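Side-chain contact in alpha-glucosidase (Bacteroides thetaiotaomicron, PDB 5XFM), which hydrolyses beta-L-arabinopyranosides and alpha-galactosides as a bifunctional glycoside hydrolase of family 97: residues 386-389 / 390-394. The protein carries 1 engineered substitution. Numbering follows the deposited sequence.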
ATOM      1  N   LYS A 386      24.175  -9.926  -7.267  1.00 18.69           N
ATOM      2  CA  LYS A 386      24.066 -11.370  -7.380  1.00 21.69           C
ATOM      3  C   LYS A 386      25.147 -12.075  -6.549  1.00 19.24           C
ATOM      4  O   LYS A 386      24.882 -13.104  -5.930  1.00 15.78           O
ATOM      5  CB  LYS A 386      24.125 -11.797  -8.849  1.00 18.10           C
ATOM      6  CG  LYS A 386      22.861 -11.444  -9.613  1.00 19.07           C
ATOM      7  CD  LYS A 386      22.937 -11.823 -11.082  1.00 23.06           C
ATOM      8  CE  LYS A 386      23.959 -10.995 -11.825  1.00 20.17           C
ATOM      9  NZ  LYS A 386      24.143 -11.462 -13.227  1.00 16.98           N
ATOM     10  N   ARG A 387      26.345 -11.499  -6.496  1.00 21.22           N
ATOM     11  CA  ARG A 387      27.384 -12.022  -5.598  1.00 22.59           C
ATOM     12  C   ARG A 387      26.880 -12.058  -4.141  1.00 22.18           C
ATOM     13  O   ARG A 387      26.959 -13.085  -3.431  1.00 21.53           O
ATOM     14  CB  ARG A 387      28.647 -11.168  -5.717  1.00 16.04           C
ATOM     15  CG  ARG A 387      29.805 -11.594  -4.825  1.00 18.37           C
ATOM     16  CD  ARG A 387      31.050 -10.775  -5.148  1.00 15.47           C
ATOM     17  NE  ARG A 387      31.468 -10.999  -6.530  1.00 23.61           N
ATOM     18  CZ  ARG A 387      31.669 -10.033  -7.421  1.00 24.57           C
ATOM     19  NH1 ARG A 387      31.500  -8.765  -7.075  1.00 22.24           N
ATOM     20  NH2 ARG A 387      32.033 -10.333  -8.664  1.00 22.09           N
ATOM     21  N   GLU A 388      26.316 -10.928  -3.729  1.00 24.77           N
ATOM     22  CA  GLU A 388      25.759 -10.776  -2.398  1.00 22.37           C
ATOM     23  C   GLU A 388      24.692 -11.817  -2.122  1.00 19.06           C
ATOM     24  O   GLU A 388      24.745 -12.504  -1.107  1.00 15.26           O
ATOM     25  CB  GLU A 388      25.179  -9.373  -2.227  1.00 23.70           C
ATOM     26  CG  GLU A 388      24.822  -9.014  -0.798  1.00 21.23           C
ATOM     27  CD  GLU A 388      26.039  -8.757   0.067  1.00 24.98           C
ATOM     28  OE1 GLU A 388      27.126  -8.479  -0.488  1.00 27.15           O
ATOM     29  OE2 GLU A 388      25.904  -8.827   1.305  1.00 22.83           O
ATOM     30  N   MET A 389      23.761 -11.965  -3.061  1.00 23.13           N
ATOM     31  CA  MET A 389      22.604 -12.842  -2.902  1.00 15.32           C
ATOM     32  C   MET A 389      22.990 -14.323  -2.911  1.00 20.58           C
ATOM     33  O   MET A 389      22.323 -15.155  -2.291  1.00 17.04           O
ATOM     34  CB  MET A 389      21.573 -12.548  -3.997  1.00 19.14           C
ATOM     35  CG  MET A 389      20.737 -11.293  -3.740  1.00 22.43           C
ATOM     36  SD  MET A 389      19.612 -10.840  -5.095  1.00 22.60           S
ATOM     37  CE  MET A 389      18.911  -9.323  -4.442  1.00 13.40           C
ATOM     38  N   LYS A 390      24.048 -14.648  -3.643  1.00 21.34           N
ATOM     39  CA  LYS A 390      24.660 -15.970  -3.572  1.00 23.50           C
ATOM     40  C   LYS A 390      25.151 -16.235  -2.154  1.00 22.91           C
ATOM     41  O   LYS A 390      24.915 -17.316  -1.594  1.00 20.63           O
ATOM     42  CB  LYS A 390      25.821 -16.089  -4.565  1.00 26.66           C
ATOM     43  CG  LYS A 390      26.470 -17.459  -4.586  1.00 34.40           C
ATOM     44  CD  LYS A 390      26.294 -18.127  -5.943  1.00 52.05           C
ATOM     45  CE  LYS A 390      27.242 -19.315  -6.114  1.00 57.24           C
ATOM     46  NZ  LYS A 390      28.675 -18.958  -5.913  1.00 55.02           N
ATOM     47  N   TRP A 391      25.861 -15.258  -1.588  1.00 22.73           N
ATOM     48  CA  TRP A 391      26.293 -15.379  -0.190  1.00 24.98           C
ATOM     49  C   TRP A 391      25.088 -15.573   0.750  1.00 21.49           C
ATOM     50  O   TRP A 391      25.078 -16.497   1.578  1.00 22.68           O
ATOM     51  CB  TRP A 391      27.112 -14.157   0.237  1.00 23.21           C
ATOM     52  CG  TRP A 391      27.504 -14.150   1.690  1.00 26.31           C
ATOM     53  CD1 TRP A 391      28.473 -14.914   2.281  1.00 23.88           C
ATOM     54  CD2 TRP A 391      26.957 -13.324   2.730  1.00 24.88           C
ATOM     55  NE1 TRP A 391      28.552 -14.623   3.625  1.00 27.90           N
ATOM     56  CE2 TRP A 391      27.635 -13.649   3.925  1.00 24.36           C
ATOM     57  CE3 TRP A 391      25.962 -12.344   2.769  1.00 23.15           C
ATOM     58  CZ2 TRP A 391      27.343 -13.031   5.141  1.00 25.08           C
ATOM     59  CZ3 TRP A 391      25.669 -11.730   3.977  1.00 20.11           C
ATOM     60  CH2 TRP A 391      26.359 -12.076   5.146  1.00 28.02           C
ATOM     61  N   LEU A 392      24.076 -14.716   0.607  1.00 20.58           N
ATOM     62  CA  LEU A 392      22.869 -14.793   1.434  1.00 20.86           C
ATOM     63  C   LEU A 392      22.252 -16.176   1.383  1.00 24.78           C
ATOM     64  O   LEU A 392      21.968 -16.770   2.426  1.00 22.27           O
ATOM     65  CB  LEU A 392      21.811 -13.764   0.997  1.00 23.31           C
ATOM     66  CG  LEU A 392      21.833 -12.288   1.437  1.00 24.46           C
ATOM     67  CD1 LEU A 392      23.168 -11.658   1.279  1.00 27.73           C
ATOM     68  CD2 LEU A 392      20.823 -11.470   0.669  1.00 18.83           C
ATOM     69  N   GLN A 393      22.078 -16.692   0.168  1.00 20.62           N
ATOM     70  CA  GLN A 393      21.444 -17.983  -0.034  1.00 18.57           C
ATOM     71  C   GLN A 393      22.272 -19.127   0.525  1.00 21.04           C
ATOM     72  O   GLN A 393      21.736 -20.062   1.124  1.00 23.81           O
ATOM     73  CB  GLN A 393      21.206 -18.223  -1.520  1.00 22.14           C
ATOM     74  CG  GLN A 393      20.371 -19.445  -1.814  1.00 15.23           C
ATOM     75  CD  GLN A 393      20.196 -19.660  -3.296  1.00 20.15           C
ATOM     76  OE1 GLN A 393      21.029 -19.231  -4.094  1.00 24.00           O
ATOM     77  NE2 GLN A 393      19.101 -20.304  -3.676  1.00 11.68           N
ATOM     78  N   SER A 394      23.582 -19.050   0.327  1.00 17.50           N
ATOM     79  CA  SER A 394      24.490 -20.038   0.893  1.00 23.82           C
ATOM     80  C   SER A 394      24.392 -20.047   2.426  1.00 26.62           C
ATOM     81  O   SER A 394      24.530 -21.097   3.057  1.00 25.45           O
ATOM     82  CB  SER A 394      25.927 -19.766   0.439  1.00 20.11           C
ATOM     83  OG  SER A 394      26.508 -18.707   1.181  1.00 25.29           O
TER
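The carboxylate of E388 and the indole of W391, one helical turn apart, lie side by side and point the same way, their planes 59° apart. OE2 of E388 comes in obliquely on the six-membered part of the indole, 3.8 Å from W391 CE3 and slightly farther from CZ3. H341, from the neighbouring helix 341-353, meets the indole ring to ring at an inclined angle and also hydrogen-bonds through NE2 to OE2 of E388. The other carboxylate oxygen, OE1, forms a salt bridge with R378, so the buried acid is held at both oxygens, which probably favours its charged form and fixes the rotation of the carboxylate. With CG anti to the backbone N (chi1 -168°) and a bend at chi2 (73°), the E388 chain brings its acid group beside the ring, while its CG packs 3.7 Å from L392 CD1. The 3.0 Å from L392 CD1 to E388 O is short enough to leave the placement of that methyl in doubt.

All this belongs to helix 382-395, which links the parallel strands 357-363 and 399-403 in a beta-alpha-beta unit of the TIM-barrel domain. Its inner face turns to the sheet: W391 and L392 touch Y362, and L392 and M389 touch I400. M389 runs extended beyond CG to reach A423 and D422 of helix 410-425; its own contact with L392 is loose, CG to CD2 at 4.4 Å.

Regular i to i+4 bonds tie the turns together, among them L392 N to E388 O at 2.9 Å. S394 OG donates to W391 O at 2.7 Å, three residues back along the helix.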